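Local coordinates for designed helical repeat protein (Synthetic construct, PDB 5CWD), which is a computationally designed protein with no known natural function, built as a stack of repeating alpha helices, at residues T3-C11 with V37-A48; R50-R58 with E89-R100. All blocks are in the same frame, centred on the assembly; numbering follows the deposited sequence. Where two conformers were deposited one is given.

Contact 1: residues T3-C11 with V37-A48; sequences TKEDARSTC and VAKQAGMPTKEA
A41 and M43, which pack against the first turns of helix 4-20, belong to the turn that joins helix 24-40 to helix 45-63. G42 has positive phi, and a Schellman motif closes the helix end: M43 N bonds back to A38 O and G42 N, more weakly, to K39 O. P44 then takes the N-cap position of the next helix. A7 points into this bend, its CB 3.7 Å from A41 CB and 3.8 Å from M43 CE, with V37 and A38 as further apolar neighbours. M43 runs straight to SD, CG anti to the backbone N (chi1 177°), and bends at chi3 (-65°), which carries CE between K4 and R8; CE lies 3.4 Å from K4 CB and 3.9 Å from R8 CG. Beyond this apolar patch, E47 OE1 has K4 NZ and R8 NH2 near it, the latter at 4.2 Å; this is charge proximity without a salt bridge, and no R8 N-H points at the oxygen. T10 meets V37 tip to tip, CG2 to CG2 at 3.9 Å, while T10 OG1 bonds D6 O at 2.6 Å from above the carbonyl plane, T10 N arriving from the opposite face. With a glycine here V37 CG2 would probably lose T10 CG2 and V37 CG1 lose T10 OG1, keeping A7, and D6 O would lose its second donor. C11 SG, joined to C34 by a disulfide, lies 4.1 Å from A48 CB. V37 and A38 seat helix 4-20 on helix 24-40; R8 on S51 and C11 on F52 add helix 45-63, and T45 OG1 bonds A83 O.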
loop_
_atom_site.group_PDB
_atom_site.type_symbol
_atom_site.label_atom_id
_atom_site.label_comp_id
_atom_site.label_asym_id
_atom_site.label_seq_id
_atom_site.Cartn_x
_atom_site.Cartn_y
_atom_site.Cartn_z
ATOM N N THR A 3 12.699 17.024 -12.436
ATOM C CA THR A 3 13.133 16.822 -11.058
ATOM C C THR A 3 12.432 15.615 -10.440
ATOM O O THR A 3 11.267 15.347 -10.732
ATOM C CB THR A 3 12.852 18.059 -10.191
ATOM O OG1 THR A 3 11.441 18.205 -10.008
ATOM C CG2 THR A 3 13.408 19.313 -10.844
ATOM N N LYS A 4 13.143 14.894 -9.579
ATOM C CA LYS A 4 12.606 13.681 -8.975
ATOM C C LYS A 4 11.466 13.979 -8.012
ATOM O O LYS A 4 10.497 13.222 -7.938
ATOM C CB LYS A 4 13.709 12.914 -8.244
ATOM C CG LYS A 4 14.743 12.304 -9.175
ATOM C CD LYS A 4 15.409 11.082 -8.564
ATOM C CE LYS A 4 16.303 10.380 -9.581
ATOM N NZ LYS A 4 16.796 9.062 -9.088
ATOM N N GLU A 5 11.583 15.076 -7.273
ATOM C CA GLU A 5 10.555 15.449 -6.308
ATOM C C GLU A 5 9.230 15.724 -7.016
ATOM O O GLU A 5 8.157 15.361 -6.518
ATOM C CB GLU A 5 11.002 16.666 -5.500
ATOM C CG GLU A 5 12.247 16.411 -4.658
ATOM C CD GLU A 5 12.056 15.282 -3.656
ATOM O OE1 GLU A 5 10.924 15.111 -3.159
ATOM O OE2 GLU A 5 13.039 14.564 -3.369
ATOM N N ASP A 6 9.315 16.356 -8.183
ATOM C CA ASP A 6 8.144 16.544 -9.031
ATOM C C ASP A 6 7.530 15.198 -9.383
ATOM O O ASP A 6 6.317 15.028 -9.324
ATOM C CB ASP A 6 8.506 17.295 -10.313
ATOM C CG ASP A 6 8.588 18.791 -10.113
ATOM O OD1 ASP A 6 7.647 19.368 -9.525
ATOM O OD2 ASP A 6 9.596 19.390 -10.547
ATOM N N ALA A 7 8.381 14.246 -9.754
ATOM C CA ALA A 7 7.918 12.923 -10.152
ATOM C C ALA A 7 7.224 12.214 -8.992
ATOM O O ALA A 7 6.125 11.681 -9.156
ATOM C CB ALA A 7 9.083 12.090 -10.671
ATOM N N ARG A 8 7.863 12.213 -7.824
ATOM C CA ARG A 8 7.263 11.628 -6.628
ATOM C C ARG A 8 5.918 12.278 -6.324
ATOM O O ARG A 8 4.908 11.591 -6.117
ATOM C CB ARG A 8 8.187 11.784 -5.420
ATOM C CG ARG A 8 9.285 10.740 -5.318
ATOM C CD ARG A 8 9.831 10.668 -3.899
ATOM N NE ARG A 8 10.965 9.752 -3.781
ATOM C CZ ARG A 8 12.245 10.110 -3.852
ATOM N NH1 ARG A 8 12.589 11.379 -4.042
ATOM N NH2 ARG A 8 13.190 9.188 -3.731
ATOM N N SER A 9 5.919 13.607 -6.295
ATOM C CA SER A 9 4.702 14.364 -6.049
ATOM C C SER A 9 3.610 13.964 -7.036
ATOM O O SER A 9 2.474 13.689 -6.648
ATOM C CB SER A 9 4.981 15.861 -6.151
ATOM O OG SER A 9 3.803 16.611 -5.908
ATOM N N THR A 10 3.976 13.918 -8.310
ATOM C CA THR A 10 3.043 13.571 -9.371
ATOM C C THR A 10 2.504 12.165 -9.173
ATOM O O THR A 10 1.317 11.918 -9.361
ATOM C CB THR A 10 3.704 13.656 -10.759
ATOM O OG1 THR A 10 4.303 14.947 -10.930
ATOM C CG2 THR A 10 2.676 13.432 -11.860
ATOM N N CYS A 11 3.385 11.243 -8.801
ATOM C CA CYS A 11 2.983 9.860 -8.590
ATOM C C CYS A 11 2.034 9.729 -7.406
ATOM O O CYS A 11 1.045 8.996 -7.476
ATOM C CB CYS A 11 4.210 8.976 -8.382
ATOM S SG CYS A 11 5.198 8.760 -9.881
ATOM N N VAL A 37 6.121 11.318 -16.284
ATOM C CA VAL A 37 6.834 12.347 -15.533
ATOM C C VAL A 37 8.076 11.754 -14.875
ATOM O O VAL A 37 9.112 12.413 -14.793
ATOM C CB VAL A 37 5.935 12.999 -14.464
ATOM C CG1 VAL A 37 6.733 13.958 -13.578
ATOM C CG2 VAL A 37 4.788 13.737 -15.133
ATOM N N ALA A 38 7.973 10.514 -14.406
ATOM C CA ALA A 38 9.132 9.830 -13.846
ATOM C C ALA A 38 10.219 9.655 -14.903
ATOM O O ALA A 38 11.409 9.720 -14.592
ATOM C CB ALA A 38 8.729 8.490 -13.276
ATOM N N LYS A 39 9.808 9.435 -16.149
ATOM C CA LYS A 39 10.750 9.288 -17.257
ATOM C C LYS A 39 11.381 10.634 -17.594
ATOM O O LYS A 39 12.590 10.728 -17.811
ATOM C CB LYS A 39 10.056 8.708 -18.494
ATOM C CG LYS A 39 9.700 7.230 -18.391
ATOM C CD LYS A 39 8.639 6.848 -19.418
ATOM C CE LYS A 39 8.120 5.435 -19.199
ATOM N NZ LYS A 39 6.918 5.142 -20.033
ATOM N N GLN A 40 10.552 11.673 -17.642
ATOM C CA GLN A 40 11.030 13.029 -17.877
ATOM C C GLN A 40 11.985 13.452 -16.769
ATOM O O GLN A 40 13.056 13.995 -17.030
ATOM C CB GLN A 40 9.859 14.009 -17.959
ATOM C CG GLN A 40 8.962 13.817 -19.170
ATOM C CD GLN A 40 7.801 14.793 -19.191
ATOM O OE1 GLN A 40 7.633 15.596 -18.272
ATOM N NE2 GLN A 40 6.991 14.727 -20.242
ATOM N N ALA A 41 11.589 13.190 -15.528
ATOM C CA ALA A 41 12.405 13.537 -14.371
ATOM C C ALA A 41 13.668 12.684 -14.310
ATOM O O ALA A 41 14.558 12.940 -13.498
ATOM C CB ALA A 41 11.599 13.374 -13.090
ATOM N N GLY A 42 13.739 11.668 -15.166
ATOM C CA GLY A 42 14.883 10.778 -15.199
ATOM C C GLY A 42 14.901 9.864 -13.993
ATOM O O GLY A 42 15.962 9.409 -13.564
ATOM N N MET A 43 13.720 9.602 -13.443
ATOM C CA MET A 43 13.582 8.704 -12.303
ATOM C C MET A 43 13.316 7.283 -12.789
ATOM O O MET A 43 12.573 7.088 -13.751
ATOM C CB MET A 43 12.450 9.162 -11.383
ATOM C CG MET A 43 12.193 8.223 -10.209
ATOM S SD MET A 43 10.862 8.783 -9.135
ATOM C CE MET A 43 11.569 10.296 -8.490
ATOM N N PRO A 44 13.924 6.281 -12.130
ATOM C CA PRO A 44 13.630 4.893 -12.499
ATOM C C PRO A 44 12.147 4.562 -12.358
ATOM O O PRO A 44 11.523 4.949 -11.369
ATOM C CB PRO A 44 14.471 4.081 -11.509
ATOM C CG PRO A 44 15.569 4.996 -11.104
ATOM C CD PRO A 44 14.971 6.364 -11.095
ATOM N N THR A 45 11.593 3.859 -13.340
ATOM C CA THR A 45 10.179 3.509 -13.329
ATOM C C THR A 45 9.811 2.689 -12.096
ATOM O O THR A 45 8.729 2.855 -11.535
ATOM C CB THR A 45 9.790 2.720 -14.590
ATOM O OG1 THR A 45 10.686 1.612 -14.757
ATOM C CG2 THR A 45 9.848 3.615 -15.819
ATOM N N LYS A 46 10.713 1.807 -11.679
ATOM C CA LYS A 46 10.482 0.980 -10.499
ATOM C C LYS A 46 10.207 1.834 -9.268
ATOM O O LYS A 46 9.214 1.631 -8.569
ATOM C CB LYS A 46 11.682 0.068 -10.230
ATOM C CG LYS A 46 11.845 -1.070 -11.223
ATOM C CD LYS A 46 12.722 -2.177 -10.649
ATOM C CE LYS A 46 12.723 -3.410 -11.539
ATOM N NZ LYS A 46 13.373 -4.573 -10.875
ATOM N N GLU A 47 11.093 2.790 -9.010
ATOM C CA GLU A 47 10.980 3.635 -7.829
ATOM C C GLU A 47 9.725 4.496 -7.923
ATOM O O GLU A 47 9.045 4.740 -6.923
ATOM C CB GLU A 47 12.224 4.510 -7.675
ATOM C CG GLU A 47 12.488 4.968 -6.248
ATOM C CD GLU A 47 13.774 5.762 -6.121
ATOM O OE1 GLU A 47 14.000 6.666 -6.953
ATOM O OE2 GLU A 47 14.562 5.476 -5.193
ATOM N N ALA A 48 9.420 4.947 -9.134
ATOM C CA ALA A 48 8.203 5.707 -9.377
ATOM C C ALA A 48 6.981 4.886 -8.982
ATOM O O ALA A 48 6.159 5.318 -8.170
ATOM C CB ALA A 48 8.117 6.114 -10.832
#

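Contact 2: residues R50-R58 with E89-R100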
loop_
_atom_site.group_PDB
_atom_site.type_symbol
_atom_site.label_atom_id
_atom_site.label_comp_id
_atom_site.label_asym_id
_atom_site.label_seq_id
_atom_site.Cartn_x
_atom_site.Cartn_y
_atom_site.Cartn_z
ATOM N N ARG A 50 6.909 2.301 -7.178
ATOM C CA ARG A 50 7.001 2.020 -5.750
ATOM C C ARG A 50 6.348 3.142 -4.953
ATOM O O ARG A 50 5.439 2.907 -4.153
ATOM C CB ARG A 50 8.463 1.846 -5.326
ATOM C CG ARG A 50 8.672 1.700 -3.821
ATOM C CD ARG A 50 10.147 1.738 -3.463
ATOM N NE ARG A 50 10.877 0.617 -4.043
ATOM C CZ ARG A 50 10.915 -0.604 -3.520
ATOM N NH1 ARG A 50 10.258 -0.876 -2.400
ATOM N NH2 ARG A 50 11.608 -1.558 -4.122
ATOM N N SER A 51 6.821 4.364 -5.178
ATOM C CA SER A 51 6.282 5.533 -4.490
ATOM C C SER A 51 4.785 5.672 -4.770
ATOM O O SER A 51 4.009 6.074 -3.896
ATOM C CB SER A 51 7.029 6.799 -4.922
ATOM O OG SER A 51 6.714 7.895 -4.083
ATOM N N PHE A 52 4.388 5.322 -5.991
ATOM C CA PHE A 52 2.979 5.316 -6.371
ATOM C C PHE A 52 2.186 4.328 -5.518
ATOM O O PHE A 52 1.131 4.667 -4.984
ATOM C CB PHE A 52 2.825 4.964 -7.852
ATOM C CG PHE A 52 1.437 5.182 -8.392
ATOM C CD1 PHE A 52 0.434 4.255 -8.163
ATOM C CD2 PHE A 52 1.140 6.309 -9.140
ATOM C CE1 PHE A 52 -0.836 4.451 -8.661
ATOM C CE2 PHE A 52 -0.131 6.508 -9.640
ATOM C CZ PHE A 52 -1.117 5.577 -9.402
ATOM N N CYS A 53 2.698 3.105 -5.401
ATOM C CA CYS A 53 2.032 2.068 -4.618
ATOM C C CYS A 53 1.954 2.436 -3.144
ATOM O O CYS A 53 0.915 2.254 -2.507
ATOM C CB CYS A 53 2.755 0.734 -4.773
ATOM S SG CYS A 53 2.470 -0.061 -6.360
ATOM N N GLU A 54 3.056 2.939 -2.599
ATOM C CA GLU A 54 3.065 3.369 -1.206
ATOM C C GLU A 54 2.071 4.511 -0.986
ATOM O O GLU A 54 1.293 4.492 -0.023
ATOM C CB GLU A 54 4.473 3.788 -0.784
ATOM C CG GLU A 54 5.467 2.635 -0.760
ATOM C CD GLU A 54 6.824 3.033 -0.217
ATOM O OE1 GLU A 54 7.082 4.248 -0.081
ATOM O OE2 GLU A 54 7.632 2.126 0.077
ATOM N N ALA A 55 2.084 5.497 -1.879
ATOM C CA ALA A 55 1.115 6.588 -1.812
ATOM C C ALA A 55 -0.313 6.053 -1.909
ATOM O O ALA A 55 -1.207 6.496 -1.186
ATOM C CB ALA A 55 1.375 7.594 -2.913
ATOM N N ALA A 56 -0.511 5.092 -2.806
ATOM C CA ALA A 56 -1.819 4.487 -3.026
ATOM C C ALA A 56 -2.314 3.781 -1.771
ATOM O O ALA A 56 -3.477 3.917 -1.389
ATOM C CB ALA A 56 -1.758 3.513 -4.192
ATOM N N ALA A 57 -1.431 3.019 -1.138
ATOM C CA ALA A 57 -1.761 2.364 0.121
ATOM C C ALA A 57 -2.092 3.407 1.181
ATOM O O ALA A 57 -3.084 3.279 1.903
ATOM C CB ALA A 57 -0.615 1.484 0.581
ATOM N N ARG A 58 -1.256 4.438 1.267
ATOM C CA ARG A 58 -1.496 5.542 2.190
ATOM C C ARG A 58 -2.897 6.118 1.998
ATOM O O ARG A 58 -3.647 6.292 2.960
ATOM C CB ARG A 58 -0.451 6.638 1.994
ATOM C CG ARG A 58 0.273 7.032 3.267
ATOM C CD ARG A 58 1.319 8.102 3.001
ATOM N NE ARG A 58 2.255 7.704 1.953
ATOM C CZ ARG A 58 3.206 6.787 2.105
ATOM N NH1 ARG A 58 3.351 6.155 3.263
ATOM N NH2 ARG A 58 4.011 6.494 1.093
ATOM N N GLU A 89 6.996 -7.399 -5.333
ATOM C CA GLU A 89 7.600 -6.176 -4.816
ATOM C C GLU A 89 6.533 -5.127 -4.534
ATOM O O GLU A 89 6.425 -4.606 -3.416
ATOM C CB GLU A 89 8.620 -5.632 -5.823
ATOM C CG GLU A 89 9.303 -4.325 -5.424
ATOM C CD GLU A 89 10.439 -4.525 -4.435
ATOM O OE1 GLU A 89 10.272 -5.315 -3.480
ATOM O OE2 GLU A 89 11.501 -3.891 -4.615
ATOM N N ALA A 90 5.761 -4.820 -5.574
ATOM C CA ALA A 90 4.667 -3.866 -5.486
ATOM C C ALA A 90 3.792 -4.167 -4.286
ATOM O O ALA A 90 3.567 -3.310 -3.432
ATOM C CB ALA A 90 3.844 -3.900 -6.758
ATOM N N ALA A 91 3.318 -5.403 -4.218
ATOM C CA ALA A 91 2.413 -5.819 -3.162
ATOM C C ALA A 91 3.054 -5.678 -1.789
ATOM O O ALA A 91 2.409 -5.222 -0.843
ATOM C CB ALA A 91 1.971 -7.242 -3.392
ATOM N N ARG A 92 4.318 -6.074 -1.677
ATOM C CA ARG A 92 5.036 -5.943 -0.412
ATOM C C ARG A 92 5.111 -4.485 0.027
ATOM O O ARG A 92 4.782 -4.153 1.171
ATOM C CB ARG A 92 6.444 -6.523 -0.524
ATOM C CG ARG A 92 7.207 -6.545 0.796
ATOM C CD ARG A 92 8.630 -7.052 0.619
ATOM N NE ARG A 92 8.667 -8.356 -0.038
ATOM C CZ ARG A 92 8.315 -9.498 0.545
ATOM N NH1 ARG A 92 7.886 -9.506 1.801
ATOM N NH2 ARG A 92 8.386 -10.635 -0.135
ATOM N N SER A 93 5.549 -3.619 -0.883
ATOM C CA SER A 93 5.665 -2.195 -0.578
ATOM C C SER A 93 4.309 -1.621 -0.175
ATOM O O SER A 93 4.200 -0.891 0.815
ATOM C CB SER A 93 6.228 -1.430 -1.777
ATOM O OG SER A 93 5.388 -1.565 -2.911
ATOM N N PHE A 94 3.283 -1.963 -0.948
ATOM C CA PHE A 94 1.917 -1.550 -0.652
ATOM C C PHE A 94 1.516 -1.968 0.759
ATOM O O PHE A 94 1.041 -1.146 1.546
ATOM C CB PHE A 94 0.952 -2.155 -1.672
ATOM C CG PHE A 94 -0.433 -1.568 -1.629
ATOM C CD1 PHE A 94 -1.290 -1.846 -0.578
ATOM C CD2 PHE A 94 -0.879 -0.745 -2.650
ATOM C CE1 PHE A 94 -2.560 -1.312 -0.545
ATOM C CE2 PHE A 94 -2.150 -0.206 -2.620
ATOM C CZ PHE A 94 -2.991 -0.490 -1.567
ATOM N N CYS A 95 1.703 -3.249 1.068
ATOM C CA CYS A 95 1.349 -3.780 2.381
ATOM C C CYS A 95 2.092 -3.073 3.506
ATOM O O CYS A 95 1.480 -2.635 4.481
ATOM C CB CYS A 95 1.635 -5.279 2.444
ATOM S SG CYS A 95 0.498 -6.282 1.468
ATOM N N GLU A 96 3.411 -2.969 3.375
ATOM C CA GLU A 96 4.218 -2.299 4.390
ATOM C C GLU A 96 3.763 -0.851 4.597
ATOM O O GLU A 96 3.515 -0.426 5.732
ATOM C CB GLU A 96 5.698 -2.353 4.005
ATOM C CG GLU A 96 6.288 -3.762 4.058
ATOM C CD GLU A 96 7.707 -3.839 3.518
ATOM O OE1 GLU A 96 8.200 -2.832 2.966
ATOM O OE2 GLU A 96 8.330 -4.916 3.647
ATOM N N ALA A 97 3.635 -0.102 3.503
ATOM C CA ALA A 97 3.175 1.283 3.580
ATOM C C ALA A 97 1.791 1.362 4.220
ATOM O O ALA A 97 1.511 2.258 5.021
ATOM C CB ALA A 97 3.155 1.910 2.200
ATOM N N ALA A 98 0.930 0.415 3.862
ATOM C CA ALA A 98 -0.409 0.344 4.431
ATOM C C ALA A 98 -0.348 0.115 5.935
ATOM O O ALA A 98 -1.068 0.756 6.698
ATOM C CB ALA A 98 -1.207 -0.760 3.764
ATOM N N ALA A 99 0.511 -0.807 6.354
ATOM C CA ALA A 99 0.672 -1.104 7.769
ATOM C C ALA A 99 1.182 0.123 8.504
ATOM O O ALA A 99 0.700 0.449 9.588
ATOM C CB ALA A 99 1.622 -2.270 7.964
ATOM N N ARG A 100 2.162 0.798 7.914
ATOM C CA ARG A 100 2.710 2.007 8.518
ATOM C C ARG A 100 1.641 3.080 8.667
ATOM O O ARG A 100 1.467 3.644 9.748
ATOM C CB ARG A 100 3.882 2.539 7.693
ATOM C CG ARG A 100 5.154 1.720 7.859
ATOM C CD ARG A 100 6.360 2.414 7.257
ATOM N NE ARG A 100 6.388 2.307 5.800
ATOM C CZ ARG A 100 6.889 1.273 5.131
ATOM N NH1 ARG A 100 7.407 0.234 5.779
ATOM N NH2 ARG A 100 6.870 1.275 3.805
#
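One face of the F94 ring is covered by A57, whose CB stands 3.5 Å from the ring centroid and 9° off its normal, a CH-pi contact. C53 O and A56 CB approach the same ring obliquely. E96 C and A97 N lie over one face of the R100 guanidinium, and E54 OE2 is at its edge, 3.9 Å from NH2, a long salt bridge with planes 70° apart. The R58 guanidinium has E54 O over one face and E54 OE1 at its edge, also a long salt bridge, making E54 the shared anion of both arginines. E54 CB also lies 3.8 Å from A97 CB, and A57 CB 3.9 Å from A98 CB. Such small side chains let the segment axes approach to 7.9 Å, crossing at -39°. C53 SG, in a disulfide with C76, lies 4.1 Å from A90 CB, while S93 OG bonds A90 O. R50 NH2 and E89 OE2 form a salt bridge at the guanidinium edge, but its modelled length is doubtful and R50 has two conformers. The chemistry implies an alanine and phenylalanine seam, bordered by E54 pairs with R58 and R100 whose length suggests modest strength; that of R50-E89 cannot be judged.

Overall arrangement
Along the chain the two follow in series, contact 1 first, and helix 45-63 takes part in both: its first turn, with the turn before it and the last turn of helix 24-40, packs on helix 4-20, and residues 50-58 pack on helix 87-105. The two centres are 16 Å apart, with contact 1 about 18 Å from the centre of the chain and contact 2 only 3 Å from it. They touch directly where C11 meets F52 and R8 meets S51. Contact 1 is thus the partly buried end at the N-terminus and contact 2 the buried middle. Contact 1 holds C11, contact 2 C53 and C95; these disulfides recur along the chain, consistent with a strandless helical repeat.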